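Local coordinates for protein exodeoxyribonuclease (Neisseria meningitidis, PDB 2JC5) that probably cleaves DNA at abasic (apurinic or apyrimidinic) sites as a divalent-metal-dependent endonuclease and repair phosphodiesterase of the AP/ExoA family, at residues Val69-Lys74 and Val96-Gly101; Ser104-Tyr109 and Arg142-Cys147; Trp150-Gln155 and Glu177-Val182; Pro132-Met137 and Leu186-Met191. All blocks are in the same frame, centred on the assembly; numbering follows the deposited sequence. Where two conformers were deposited one is given.

Contact 1 of 4, residues Val69-Lys74 and Val96-Gly101; sequences VAVYSK and VRCDFG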
loop_
_atom_site.group_PDB
_atom_site.type_symbol
_atom_site.label_atom_id
_atom_site.label_comp_id
_atom_site.label_asym_id
_atom_site.label_seq_id
_atom_site.Cartn_x
_atom_site.Cartn_y
_atom_site.Cartn_z
ATOM N N VAL A 69 -0.013 8.677 5.168
ATOM C CA VAL A 69 0.550 7.340 5.240
ATOM C C VAL A 69 1.551 7.259 6.373
ATOM O O VAL A 69 2.069 8.282 6.859
ATOM C CB VAL A 69 1.256 6.940 3.901
ATOM C CG1 VAL A 69 0.281 6.930 2.709
ATOM C CG2 VAL A 69 2.421 7.861 3.624
ATOM N N ALA A 70 1.820 6.028 6.795
ATOM C CA ALA A 70 2.811 5.785 7.831
ATOM C C ALA A 70 3.475 4.427 7.652
ATOM O O ALA A 70 2.915 3.506 7.058
ATOM C CB ALA A 70 2.194 5.884 9.234
ATOM N N VAL A 71 4.676 4.322 8.215
ATOM C CA VAL A 71 5.391 3.060 8.324
ATOM C C VAL A 71 5.730 2.845 9.792
ATOM O O VAL A 71 6.360 3.711 10.426
ATOM C CB VAL A 71 6.689 3.052 7.520
ATOM C CG1 VAL A 71 7.451 1.741 7.754
ATOM C CG2 VAL A 71 6.435 3.215 6.012
ATOM N N TYR A 72 5.304 1.702 10.331
ATOM C CA TYR A 72 5.600 1.313 11.715
ATOM C C TYR A 72 6.529 0.122 11.677
ATOM O O TYR A 72 6.338 -0.785 10.871
ATOM C CB TYR A 72 4.338 0.896 12.440
ATOM C CG TYR A 72 3.251 1.936 12.457
ATOM C CD1 TYR A 72 3.440 3.168 13.066
ATOM C CD2 TYR A 72 2.007 1.669 11.911
ATOM C CE1 TYR A 72 2.416 4.128 13.084
ATOM C CE2 TYR A 72 0.986 2.607 11.935
ATOM C CZ TYR A 72 1.190 3.828 12.531
ATOM O OH TYR A 72 0.144 4.740 12.521
ATOM N N SER A 73 7.536 0.115 12.537
ATOM C CA SER A 73 8.514 -0.954 12.502
ATOM C C SER A 73 9.016 -1.285 13.886
ATOM O O SER A 73 9.218 -0.378 14.703
ATOM C CB SER A 73 9.691 -0.578 11.592
ATOM O OG SER A 73 10.328 0.616 12.005
ATOM N N LYS A 74 9.227 -2.576 14.145
ATOM C CA LYS A 74 9.819 -2.961 15.420
ATOM C C LYS A 74 11.222 -2.381 15.586
ATOM O O LYS A 74 11.591 -1.930 16.693
ATOM C CB LYS A 74 9.852 -4.493 15.588
ATOM C CG LYS A 74 8.500 -5.127 15.693
ATOM C CD LYS A 74 8.574 -6.610 16.080
ATOM C CE LYS A 74 7.220 -7.136 16.452
ATOM N NZ LYS A 74 7.261 -8.590 16.830
ATOM N N VAL A 96 6.029 7.580 2.280
ATOM C CA VAL A 96 7.065 7.501 3.329
ATOM C C VAL A 96 7.951 6.325 3.011
ATOM O O VAL A 96 7.464 5.260 2.628
ATOM C CB VAL A 96 6.487 7.338 4.746
ATOM C CG1 VAL A 96 7.589 6.977 5.786
ATOM C CG2 VAL A 96 5.746 8.574 5.151
ATOM N N ARG A 97 9.251 6.516 3.172
ATOM C CA ARG A 97 10.237 5.458 2.948
ATOM C C ARG A 97 11.099 5.291 4.183
ATOM O O ARG A 97 11.642 6.268 4.688
ATOM C CB ARG A 97 11.131 5.815 1.773
ATOM C CG ARG A 97 12.286 4.857 1.562
ATOM C CD ARG A 97 13.095 5.185 0.335
ATOM N NE ARG A 97 14.300 4.358 0.263
ATOM C CZ ARG A 97 15.058 4.198 -0.818
ATOM N NH1 ARG A 97 14.767 4.788 -1.964
ATOM N NH2 ARG A 97 16.120 3.406 -0.760
ATOM N N CYS A 98 11.236 4.057 4.642
ATOM C CA CYS A 98 12.112 3.732 5.770
ATOM C C CYS A 98 13.164 2.726 5.349
ATOM O O CYS A 98 12.850 1.708 4.730
ATOM C CB CYS A 98 11.298 3.191 6.929
ATOM S SG CYS A 98 10.265 4.429 7.694
ATOM N N ASP A 99 14.418 3.030 5.685
ATOM C CA ASP A 99 15.568 2.188 5.355
ATOM C C ASP A 99 16.117 1.483 6.598
ATOM O O ASP A 99 16.238 2.081 7.678
ATOM C CB ASP A 99 16.701 3.028 4.751
ATOM C CG ASP A 99 16.322 3.730 3.472
ATOM O OD1 ASP A 99 15.331 3.334 2.823
ATOM O OD2 ASP A 99 17.035 4.699 3.134
ATOM N N PHE A 100 16.447 0.210 6.425
ATOM C CA PHE A 100 17.032 -0.620 7.467
ATOM C C PHE A 100 18.201 -1.352 6.828
ATOM O O PHE A 100 18.013 -2.379 6.170
ATOM C CB PHE A 100 16.033 -1.648 7.993
ATOM C CG PHE A 100 14.690 -1.082 8.350
ATOM C CD1 PHE A 100 13.720 -0.918 7.377
ATOM C CD2 PHE A 100 14.380 -0.732 9.665
ATOM C CE1 PHE A 100 12.460 -0.392 7.694
ATOM C CE2 PHE A 100 13.130 -0.224 9.991
ATOM C CZ PHE A 100 12.164 -0.064 9.023
ATOM N N GLY A 101 19.406 -0.813 6.964
ATOM C CA GLY A 101 20.526 -1.348 6.218
ATOM C C GLY A 101 20.202 -1.280 4.736
ATOM O O GLY A 101 19.812 -0.229 4.239
#
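Val96 meets two valines of strand 69-73 at once, one with each of its methyls. Its CG2 lies 3.7 Å from Val69 CG2, the two side chains passing flank to flank, while its CG1 is 3.9 Å from Val71 CG2. With CG1 anti to the backbone N (chi1 176°), Val71 also presents CB and CG1 to the neighbouring thiol: Cys98 SG approaches Val71 CB to 3.8 Å. At the far end the rim of the Phe100 ring faces Ser73, whose OG lies near the ring plane, 3.6 Å from Phe100 CE2. That hydroxyl is hydrogen-bonded to the backbone O of Arg75, so its polar need is met while it rests against the aromatic edge.

Behind this apolar layer Arg97 and Asp99 lie on the other face of strand 95-100. Arg97 NE gives Asp99 OD1 a nearly straight salt-bridge bond of 2.9 Å, taken by the syn lone pair. Val69 and Val71 pair with His59 and His57, Val96 and Cys98 with Ser107 and Val105; the axes of strands 69-73 and 96-100 come within 7.0 Å, 20° from parallel. Such face-to-face packing of two sheets is the hallmark of the DNase I-like alpha/beta sandwich.

Contact 2 of 4, residues Ser104-Tyr109 and Arg142-Cys147; sequences SVISLY and RDIVVC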
loop_
_atom_site.group_PDB
_atom_site.type_symbol
_atom_site.label_atom_id
_atom_site.label_comp_id
_atom_site.label_asym_id
_atom_site.label_seq_id
_atom_site.Cartn_x
_atom_site.Cartn_y
_atom_site.Cartn_z
ATOM N N SER A 104 14.643 -1.365 2.157
ATOM C CA SER A 104 13.777 -0.192 2.199
ATOM C C SER A 104 12.350 -0.640 2.057
ATOM O O SER A 104 12.030 -1.506 1.232
ATOM C CB SER A 104 14.102 0.793 1.088
ATOM O OG SER A 104 15.428 1.279 1.185
ATOM N N VAL A 105 11.487 -0.061 2.873
ATOM C CA VAL A 105 10.058 -0.273 2.745
ATOM C C VAL A 105 9.345 1.065 2.635
ATOM O O VAL A 105 9.624 2.000 3.410
ATOM C CB VAL A 105 9.535 -1.079 3.930
ATOM C CG1 VAL A 105 8.048 -1.341 3.779
ATOM C CG2 VAL A 105 10.302 -2.377 4.062
ATOM N N ILE A 106 8.433 1.131 1.669
ATOM C CA ILE A 106 7.648 2.315 1.393
ATOM C C ILE A 106 6.194 2.049 1.716
ATOM O O ILE A 106 5.702 0.919 1.577
ATOM C CB ILE A 106 7.793 2.727 -0.078
ATOM C CG1 ILE A 106 9.186 3.324 -0.288
ATOM C CG2 ILE A 106 6.685 3.700 -0.524
ATOM C CD1 ILE A 106 9.779 3.061 -1.623
ATOM N N SER A 107 5.528 3.086 2.211
ATOM C CA SER A 107 4.076 3.109 2.282
ATOM C C SER A 107 3.596 4.183 1.299
ATOM O O SER A 107 3.991 5.345 1.419
ATOM C CB SER A 107 3.588 3.441 3.675
ATOM O OG SER A 107 2.169 3.285 3.681
ATOM N N LEU A 108 2.747 3.766 0.349
ATOM C CA LEU A 108 2.301 4.574 -0.773
ATOM C C LEU A 108 0.789 4.616 -0.826
ATOM O O LEU A 108 0.153 3.580 -0.758
ATOM C CB LEU A 108 2.794 3.936 -2.076
ATOM C CG LEU A 108 2.264 4.549 -3.383
ATOM C CD1 LEU A 108 2.839 5.924 -3.639
ATOM C CD2 LEU A 108 2.549 3.633 -4.579
ATOM N N TYR A 109 0.223 5.810 -0.978
ATOM C CA TYR A 109 -1.202 5.974 -1.202
ATOM C C TYR A 109 -1.369 6.729 -2.511
ATOM O O TYR A 109 -1.238 7.960 -2.567
ATOM C CB TYR A 109 -1.863 6.709 -0.051
ATOM C CG TYR A 109 -3.363 6.853 -0.152
ATOM C CD1 TYR A 109 -4.160 5.862 -0.714
ATOM C CD2 TYR A 109 -3.978 7.983 0.314
ATOM C CE1 TYR A 109 -5.509 5.997 -0.786
ATOM C CE2 TYR A 109 -5.334 8.134 0.230
ATOM C CZ TYR A 109 -6.102 7.144 -0.315
ATOM O OH TYR A 109 -7.471 7.303 -0.393
ATOM N N ARG A 142 19.334 -2.289 -4.092
ATOM C CA ARG A 142 18.957 -2.586 -2.712
ATOM C C ARG A 142 17.690 -3.444 -2.708
ATOM O O ARG A 142 17.049 -3.658 -3.747
ATOM C CB ARG A 142 18.627 -1.276 -1.980
ATOM C CG ARG A 142 19.790 -0.349 -1.754
ATOM C CD ARG A 142 19.295 0.984 -1.215
ATOM N NE ARG A 142 18.481 0.798 -0.034
ATOM C CZ ARG A 142 18.923 0.808 1.207
ATOM N NH1 ARG A 142 20.203 1.034 1.474
ATOM N NH2 ARG A 142 18.079 0.580 2.181
ATOM N N ASP A 143 17.315 -3.907 -1.525
ATOM C CA ASP A 143 16.104 -4.696 -1.361
ATOM C C ASP A 143 14.972 -3.762 -1.004
ATOM O O ASP A 143 15.022 -3.115 0.022
ATOM C CB ASP A 143 16.325 -5.709 -0.269
ATOM C CG ASP A 143 17.492 -6.609 -0.554
ATOM O OD1 ASP A 143 17.572 -7.165 -1.675
ATOM O OD2 ASP A 143 18.359 -6.749 0.348
ATOM N N ILE A 144 13.943 -3.693 -1.838
ATOM C CA ILE A 144 12.874 -2.712 -1.629
ATOM C C ILE A 144 11.502 -3.340 -1.764
ATOM O O ILE A 144 11.251 -4.121 -2.696
ATOM C CB ILE A 144 12.982 -1.523 -2.610
ATOM C CG1 ILE A 144 14.384 -0.916 -2.569
ATOM C CG2 ILE A 144 11.919 -0.450 -2.266
ATOM C CD1 ILE A 144 14.597 0.219 -3.523
ATOM N N VAL A 145 10.623 -3.009 -0.818
ATOM C CA VAL A 145 9.209 -3.351 -0.899
ATOM C C VAL A 145 8.426 -2.048 -0.941
ATOM O O VAL A 145 8.499 -1.268 0.006
ATOM C CB VAL A 145 8.743 -4.200 0.292
ATOM C CG1 VAL A 145 7.258 -4.611 0.127
ATOM C CG2 VAL A 145 9.627 -5.446 0.425
ATOM N N VAL A 146 7.671 -1.838 -2.029
ATOM C CA VAL A 146 6.757 -0.702 -2.125
ATOM C C VAL A 146 5.353 -1.222 -1.815
ATOM O O VAL A 146 4.731 -1.892 -2.653
ATOM C CB VAL A 146 6.811 -0.018 -3.513
ATOM C CG1 VAL A 146 5.940 1.238 -3.521
ATOM C CG2 VAL A 146 8.258 0.343 -3.879
ATOM N N CYS A 147 4.904 -0.963 -0.589
ATOM C CA CYS A 147 3.597 -1.349 -0.111
ATOM C C CYS A 147 2.605 -0.246 -0.364
ATOM O O CYS A 147 2.907 0.923 -0.143
ATOM C CB CYS A 147 3.600 -1.541 1.395
ATOM S SG CYS A 147 4.469 -2.932 2.004
#
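Ser104 is bound to its partner strand by both backbone and side chain. Its N donates to Asp143 O (2.8 Å), its O accepts from Val145 N (2.9 Å), and its OG receives Arg142 NH2 at 2.9 Å. The last bond is bent, with the hydroxyl at the guanidinium edge but tilted 23° from the plane; Arg142 NE adds a weak one. A turn in the arginine chain at chi3 (54°) brings the group back over the start of strand 103-109. Ser104 OG is further hydrogen-bonded to Asp99 OD1 and Arg97 NH2, and Arg142 NH2 to Gly101 O, so the buried Ser104 hydroxyl and the guanidinium are gripped by several partners.

Further along, Ile106 N binds Val145 O (2.9 Å) and Leu108 N binds Cys147 O (2.9 Å). Between them Cys147 N binds Ile106 O at 3.0 Å. Other amides of strand 103-109 turn outward to the next strand, Val105 pairing with Cys98 and Ser107 with Val96. Ser107 OG is held by Val34 O and Gln35 NE2 of the opposing sheet.

Val105 CG1 lies 4.3 Å from Cys147 SG on that inner face; Ile106, Leu108, Ile144 and Val146 form the outer one, on which helix 117-139 packs. Strand 103-109, helix 117-139 and strand 143-147 form a beta-alpha-beta crossover with its strands parallel; the first strand ends in Tyr109, a predicted active-site residue.

Contact 3 of 4, residues Trp150-Gln155 and Glu177-Val182; sequences WNIAHQ and EWIGKV. With BCN (bicine), chain C.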
loop_
_atom_site.group_PDB
_atom_site.type_symbol
_atom_site.label_atom_id
_atom_site.label_comp_id
_atom_site.label_asym_id
_atom_site.label_seq_id
_atom_site.Cartn_x
_atom_site.Cartn_y
_atom_site.Cartn_z
ATOM N N TRP A 150 -2.509 1.192 -4.566
ATOM C CA TRP A 150 -2.118 1.715 -5.867
ATOM C C TRP A 150 -3.326 2.135 -6.681
ATOM O O TRP A 150 -3.161 2.727 -7.743
ATOM C CB TRP A 150 -1.289 0.688 -6.643
ATOM C CG TRP A 150 0.060 0.391 -6.031
ATOM C CD1 TRP A 150 0.308 -0.103 -4.784
ATOM C CD2 TRP A 150 1.336 0.554 -6.653
ATOM N NE1 TRP A 150 1.661 -0.246 -4.587
ATOM C CE2 TRP A 150 2.314 0.129 -5.730
ATOM C CE3 TRP A 150 1.753 0.998 -7.912
ATOM C CZ2 TRP A 150 3.671 0.165 -6.018
ATOM C CZ3 TRP A 150 3.104 1.005 -8.196
ATOM C CH2 TRP A 150 4.035 0.605 -7.254
ATOM N N ASN A 151 -4.528 1.794 -6.219
ATOM C CA ASN A 151 -5.773 2.257 -6.852
ATOM C C ASN A 151 -5.897 1.832 -8.314
ATOM O O ASN A 151 -6.645 2.431 -9.089
ATOM C CB ASN A 151 -5.937 3.780 -6.667
ATOM C CG ASN A 151 -6.722 4.154 -5.426
ATOM O OD1 ASN A 151 -6.343 5.070 -4.680
ATOM N ND2 ASN A 151 -7.814 3.472 -5.203
ATOM N N ILE A 152 -5.237 0.724 -8.663
ATOM C CA ILE A 152 -5.324 0.163 -10.021
ATOM C C ILE A 152 -5.364 -1.361 -9.894
ATOM O O ILE A 152 -4.528 -1.928 -9.202
ATOM C CB ILE A 152 -4.124 0.543 -10.892
ATOM C CG1 ILE A 152 -4.007 2.063 -11.048
ATOM C CG2 ILE A 152 -4.238 -0.113 -12.263
ATOM C CD1 ILE A 152 -2.645 2.492 -11.583
ATOM N N ALA A 153 -6.348 -1.991 -10.534
ATOM C CA ALA A 153 -6.395 -3.442 -10.732
ATOM C C ALA A 153 -5.769 -3.732 -12.096
ATOM O O ALA A 153 -6.089 -3.072 -13.085
ATOM C CB ALA A 153 -7.837 -3.959 -10.669
ATOM N N HIS A 154 -4.913 -4.750 -12.158
ATOM C CA HIS A 154 -4.090 -4.949 -13.349
ATOM C C HIS A 154 -4.796 -5.719 -14.474
ATOM O O HIS A 154 -4.848 -5.243 -15.608
ATOM C CB HIS A 154 -2.791 -5.637 -12.927
ATOM C CG HIS A 154 -1.795 -5.824 -14.024
ATOM N ND1 HIS A 154 -0.796 -6.771 -13.941
ATOM C CD2 HIS A 154 -1.683 -5.255 -15.246
ATOM C CE1 HIS A 154 -0.078 -6.737 -15.056
ATOM N NE2 HIS A 154 -0.598 -5.831 -15.866
ATOM N N GLN A 155 -5.345 -6.885 -14.150
ATOM C CA GLN A 155 -5.890 -7.834 -15.124
ATOM C C GLN A 155 -7.311 -8.213 -14.744
ATOM O O GLN A 155 -7.756 -7.888 -13.653
ATOM C CB GLN A 155 -5.039 -9.107 -15.132
ATOM C CG GLN A 155 -3.568 -8.887 -15.428
ATOM C CD GLN A 155 -2.835 -10.195 -15.631
ATOM O OE1 GLN A 155 -2.447 -10.864 -14.673
ATOM N NE2 GLN A 155 -2.659 -10.578 -16.885
ATOM N N GLU A 177 -2.080 -0.581 -18.252
ATOM C CA GLU A 177 -0.829 -0.581 -19.017
ATOM C C GLU A 177 0.325 -0.083 -18.158
ATOM O O GLU A 177 1.429 -0.612 -18.233
ATOM C CB GLU A 177 -0.936 0.252 -20.302
ATOM C CG GLU A 177 0.323 0.201 -21.176
ATOM N N TRP A 178 0.068 0.943 -17.356
ATOM C CA TRP A 178 1.089 1.539 -16.512
ATOM C C TRP A 178 1.593 0.519 -15.477
ATOM O O TRP A 178 2.810 0.336 -15.334
ATOM C CB TRP A 178 0.562 2.832 -15.865
ATOM C CG TRP A 178 1.591 3.569 -15.089
ATOM C CD1 TRP A 178 2.454 4.534 -15.548
ATOM C CD2 TRP A 178 1.888 3.400 -13.694
ATOM N NE1 TRP A 178 3.270 4.957 -14.529
ATOM C CE2 TRP A 178 2.944 4.289 -13.382
ATOM C CE3 TRP A 178 1.365 2.585 -12.678
ATOM C CZ2 TRP A 178 3.484 4.392 -12.106
ATOM C CZ3 TRP A 178 1.906 2.690 -11.408
ATOM C CH2 TRP A 178 2.963 3.584 -11.132
ATOM N N ILE A 179 0.674 -0.170 -14.791
ATOM C CA ILE A 179 1.066 -1.235 -13.860
ATOM C C ILE A 179 1.846 -2.319 -14.586
ATOM O O ILE A 179 2.838 -2.825 -14.076
ATOM C CB ILE A 179 -0.163 -1.900 -13.155
ATOM C CG1 ILE A 179 -0.807 -0.927 -12.158
ATOM C CG2 ILE A 179 0.224 -3.232 -12.443
ATOM C CD1 ILE A 179 -0.049 -0.740 -10.829
ATOM N N GLY A 180 1.398 -2.680 -15.784
ATOM C CA GLY A 180 2.103 -3.676 -16.569
ATOM C C GLY A 180 3.539 -3.278 -16.877
ATOM O O GLY A 180 4.439 -4.117 -16.872
ATOM N N LYS A 181 3.759 -1.994 -17.122
ATOM C CA LYS A 181 5.119 -1.493 -17.373
ATOM C C LYS A 181 5.978 -1.539 -16.109
ATOM O O LYS A 181 7.147 -1.916 -16.153
ATOM C CB LYS A 181 5.097 -0.076 -17.951
ATOM C CG LYS A 181 4.602 0.043 -19.381
ATOM C CD LYS A 181 4.610 1.512 -19.795
ATOM N N VAL A 182 5.400 -1.162 -14.975
ATOM C CA VAL A 182 6.128 -1.241 -13.712
ATOM C C VAL A 182 6.629 -2.674 -13.463
ATOM O O VAL A 182 7.765 -2.888 -13.023
ATOM C CB VAL A 182 5.242 -0.763 -12.551
ATOM C CG1 VAL A 182 5.886 -1.113 -11.181
ATOM C CG2 VAL A 182 4.979 0.749 -12.673
HETATM N N1 BCN C . -11.318 3.080 -7.042
HETATM C C1 BCN C . -10.042 3.499 -7.668
HETATM C C2 BCN C . -10.029 4.958 -8.055
HETATM O O21 BCN C . -8.948 5.439 -8.500
HETATM O O22 BCN C . -11.069 5.623 -7.919
HETATM C C3 BCN C . -11.193 2.798 -5.604
HETATM C C4 BCN C . -11.466 4.070 -4.824
HETATM O O4 BCN C . -12.723 4.691 -5.190
HETATM C C5 BCN C . -11.912 1.901 -7.767
HETATM C C6 BCN C . -13.432 1.922 -7.675
HETATM O O6 BCN C . -13.959 3.244 -7.803
#
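Two buried tryptophans, Trp150 and Trp178, meet edge to edge instead of stacking: the CZ3 atoms of the two indoles are 3.8 Å apart, each near the plane of the other ring, and the side chains cross at about a right angle. The rest of the contact gathers round Ile179, which points from helix 173-184 into the loop; its CD1, CG1 and CG2 each meet a different residue. Its CD1 reaches Trp150 CE3 at 3.8 Å. Its CG1 packs closely on Ile152 CG2, 3.5 Å away. Its CG2 makes a CH-pi contact with His154, 3.9 Å from the ring centroid and 21° off the normal.

The imidazole gets there because CG of His154 stands anti to the backbone N (chi1 -176°), which brings the ring up to the helix, with His154 NE2 3.5 Å from Gly180 CA; Gln155 CG lies on the opposite face. Between Trp150 and Ile152 in the loop, Asn151 lines the bicine pocket and is a predicted transition-state stabiliser.

Around this core, the Trp150 ring meets Tyr222 of strand 217-225 edge-to-face and touches Leu108 of strand 103-109. Trp178 packs on Tyr131 of helix 117-139, placing the loop between strand 217-225 and helices 117-139 and 173-184.

Contact 4 of 4, residues Pro132-Met137 and Leu186-Met191; sequences PMLEAM and LGWTDM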
loop_
_atom_site.group_PDB
_atom_site.type_symbol
_atom_site.label_atom_id
_atom_site.label_comp_id
_atom_site.label_asym_id
_atom_site.label_seq_id
_atom_site.Cartn_x
_atom_site.Cartn_y
_atom_site.Cartn_z
ATOM N N PRO A 132 9.476 7.242 -12.902
ATOM C CA PRO A 132 10.939 7.378 -12.848
ATOM C C PRO A 132 11.554 7.149 -11.465
ATOM O O PRO A 132 12.729 6.763 -11.366
ATOM C CB PRO A 132 11.184 8.824 -13.300
ATOM C CG PRO A 132 9.927 9.264 -13.922
ATOM C CD PRO A 132 8.815 8.483 -13.316
ATOM N N MET A 133 10.783 7.372 -10.401
ATOM C CA MET A 133 11.234 7.062 -9.047
ATOM C C MET A 133 11.317 5.552 -8.855
ATOM O O MET A 133 12.264 5.048 -8.268
ATOM C CB MET A 133 10.295 7.669 -8.014
ATOM C CG MET A 133 10.298 9.173 -8.039
ATOM S SD MET A 133 9.176 9.854 -6.819
ATOM C CE MET A 133 9.700 8.988 -5.348
ATOM N N LEU A 134 10.322 4.838 -9.353
ATOM C CA LEU A 134 10.345 3.374 -9.335
ATOM C C LEU A 134 11.523 2.813 -10.136
ATOM O O LEU A 134 12.155 1.854 -9.730
ATOM C CB LEU A 134 9.028 2.810 -9.856
ATOM C CG LEU A 134 7.812 2.896 -8.932
ATOM C CD1 LEU A 134 6.550 2.596 -9.709
ATOM C CD2 LEU A 134 7.938 1.967 -7.705
ATOM N N GLU A 135 11.833 3.453 -11.262
ATOM C CA GLU A 135 12.968 3.063 -12.076
ATOM C C GLU A 135 14.275 3.288 -11.328
ATOM O O GLU A 135 15.121 2.407 -11.269
ATOM C CB GLU A 135 12.977 3.842 -13.397
ATOM C CG GLU A 135 14.081 3.359 -14.331
ATOM C CD GLU A 135 13.932 3.848 -15.746
ATOM O OE1 GLU A 135 13.299 4.908 -15.945
ATOM O OE2 GLU A 135 14.490 3.185 -16.646
ATOM N N ALA A 136 14.434 4.467 -10.755
ATOM C CA ALA A 136 15.626 4.774 -9.984
ATOM C C ALA A 136 15.779 3.855 -8.780
ATOM O O ALA A 136 16.877 3.371 -8.503
ATOM C CB ALA A 136 15.608 6.224 -9.545
ATOM N N MET A 137 14.672 3.609 -8.082
ATOM C CA MET A 137 14.695 2.716 -6.929
ATOM C C MET A 137 15.160 1.314 -7.329
ATOM O O MET A 137 15.986 0.739 -6.633
ATOM C CB MET A 137 13.335 2.663 -6.215
ATOM C CG MET A 137 13.156 3.833 -5.256
ATOM S SD MET A 137 11.765 3.648 -4.172
ATOM C CE MET A 137 10.473 3.831 -5.370
ATOM N N LEU A 186 10.056 -2.265 -15.961
ATOM C CA LEU A 186 10.970 -1.937 -14.879
ATOM C C LEU A 186 11.439 -3.162 -14.100
ATOM O O LEU A 186 12.497 -3.108 -13.474
ATOM C CB LEU A 186 10.338 -0.936 -13.912
ATOM C CG LEU A 186 9.974 0.427 -14.486
ATOM C CD1 LEU A 186 9.523 1.367 -13.376
ATOM C CD2 LEU A 186 11.161 1.026 -15.245
ATOM N N GLY A 187 10.664 -4.246 -14.114
ATOM C CA GLY A 187 11.079 -5.491 -13.474
ATOM C C GLY A 187 10.720 -5.610 -12.005
ATOM O O GLY A 187 11.300 -6.428 -11.279
ATOM N N TRP A 188 9.769 -4.796 -11.550
ATOM C CA TRP A 188 9.204 -5.016 -10.209
ATOM C C TRP A 188 8.330 -6.272 -10.195
ATOM O O TRP A 188 7.685 -6.610 -11.193
ATOM C CB TRP A 188 8.393 -3.812 -9.741
ATOM C CG TRP A 188 9.229 -2.615 -9.441
ATOM C CD1 TRP A 188 9.633 -1.665 -10.317
ATOM C CD2 TRP A 188 9.784 -2.269 -8.183
ATOM N NE1 TRP A 188 10.402 -0.730 -9.681
ATOM C CE2 TRP A 188 10.520 -1.083 -8.363
ATOM C CE3 TRP A 188 9.734 -2.846 -6.917
ATOM C CZ2 TRP A 188 11.178 -0.447 -7.317
ATOM C CZ3 TRP A 188 10.396 -2.206 -5.871
ATOM C CH2 TRP A 188 11.104 -1.026 -6.085
ATOM N N THR A 189 8.303 -6.958 -9.054
ATOM C CA THR A 189 7.481 -8.152 -8.887
ATOM C C THR A 189 6.231 -7.795 -8.098
ATOM O O THR A 189 6.325 -7.288 -6.988
ATOM C CB THR A 189 8.264 -9.261 -8.138
ATOM O OG1 THR A 189 9.363 -9.687 -8.946
ATOM C CG2 THR A 189 7.392 -10.477 -7.812
ATOM N N ASP A 190 5.069 -8.129 -8.658
ATOM C CA ASP A 190 3.788 -8.028 -7.975
ATOM C C ASP A 190 3.722 -9.275 -7.105
ATOM O O ASP A 190 3.475 -10.381 -7.589
ATOM C CB ASP A 190 2.692 -7.960 -9.053
ATOM C CG ASP A 190 1.306 -8.022 -8.504
ATOM O OD1 ASP A 190 1.142 -8.273 -7.288
ATOM O OD2 ASP A 190 0.371 -7.809 -9.326
ATOM N N MET A 191 3.975 -9.111 -5.817
ATOM C CA MET A 191 4.301 -10.269 -4.993
ATOM C C MET A 191 3.148 -11.259 -4.901
ATOM O O MET A 191 3.359 -12.477 -4.981
ATOM C CB MET A 191 4.750 -9.846 -3.598
ATOM C CG MET A 191 5.715 -10.819 -2.959
ATOM S SD MET A 191 7.281 -11.063 -3.859
ATOM C CE MET A 191 7.079 -12.665 -4.667
#
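Leu134, Glu135 and Met137 lie on helix 117-139, the connecting helix of a beta-alpha-beta crossover in the DNase I-like fold, and pack against Leu186 and Trp188 in the turn that follows helix 173-184. Gly187, with positive phi, ends the helical conformation there and sends the chain on toward strand 189-190.

The apolar contacts are shared between two side chains of the turn. Leu186 splits its methyls: CD1 sits 3.8 Å from Leu134 CB, whereas CD2 rests 3.8 Å from Glu135 CB. Glu135 thus contributes the aliphatic part of its extended chain, crossing Leu186 at about a right angle. Trp188 is met from two directions. Leu134 CD2 lies over one face of the indole, 4.0 Å from Trp188 CE2, offset toward the rim. Met137 CB comes instead to the edge, 3.9 Å from Trp188 CZ2. CG of Trp188 beside its backbone N (chi1 -70°) directs the indole at the helix, between it and Ile144 and Val146 of strand 143-147.

Polar interaction comes down to one bond between the segments. Trp188 NE1 donates to Leu134 O at 3.1 Å, satisfying the buried indole N-H with a helix carbonyl. The acceptor lies almost exactly in the indole plane, 1° out of it, yet the donor sits high above the carbonyl plane of Leu134, 58° out, so that NE1 does not approach on a lone pair.

Contact 1 packs the two sheets of the sandwich together and contact 2 continues inside one of them; their centres are about 8 Å apart, and Gly101 O meets Arg142 NH2 at 2.8 Å. Contact 4 covers the outer face of contact 2, where Val146 CG2 lies 3.9 Å from Trp188 CH2. Contact 3 uses helix 173-184 and contact 4 the turn that leaves it; Val182 O and Trp188 N, 3.1 Å apart, join them. Leu108 CD2 touches Trp150 CE2 (3.7 Å), linking contact 2 to contact 3, which borders the bicine pocket through Asn151. The magnesium ion, bound by Asn10 and Glu36, is about 11 Å from the side chain of Val69 and about 14 Å from that of Trp150.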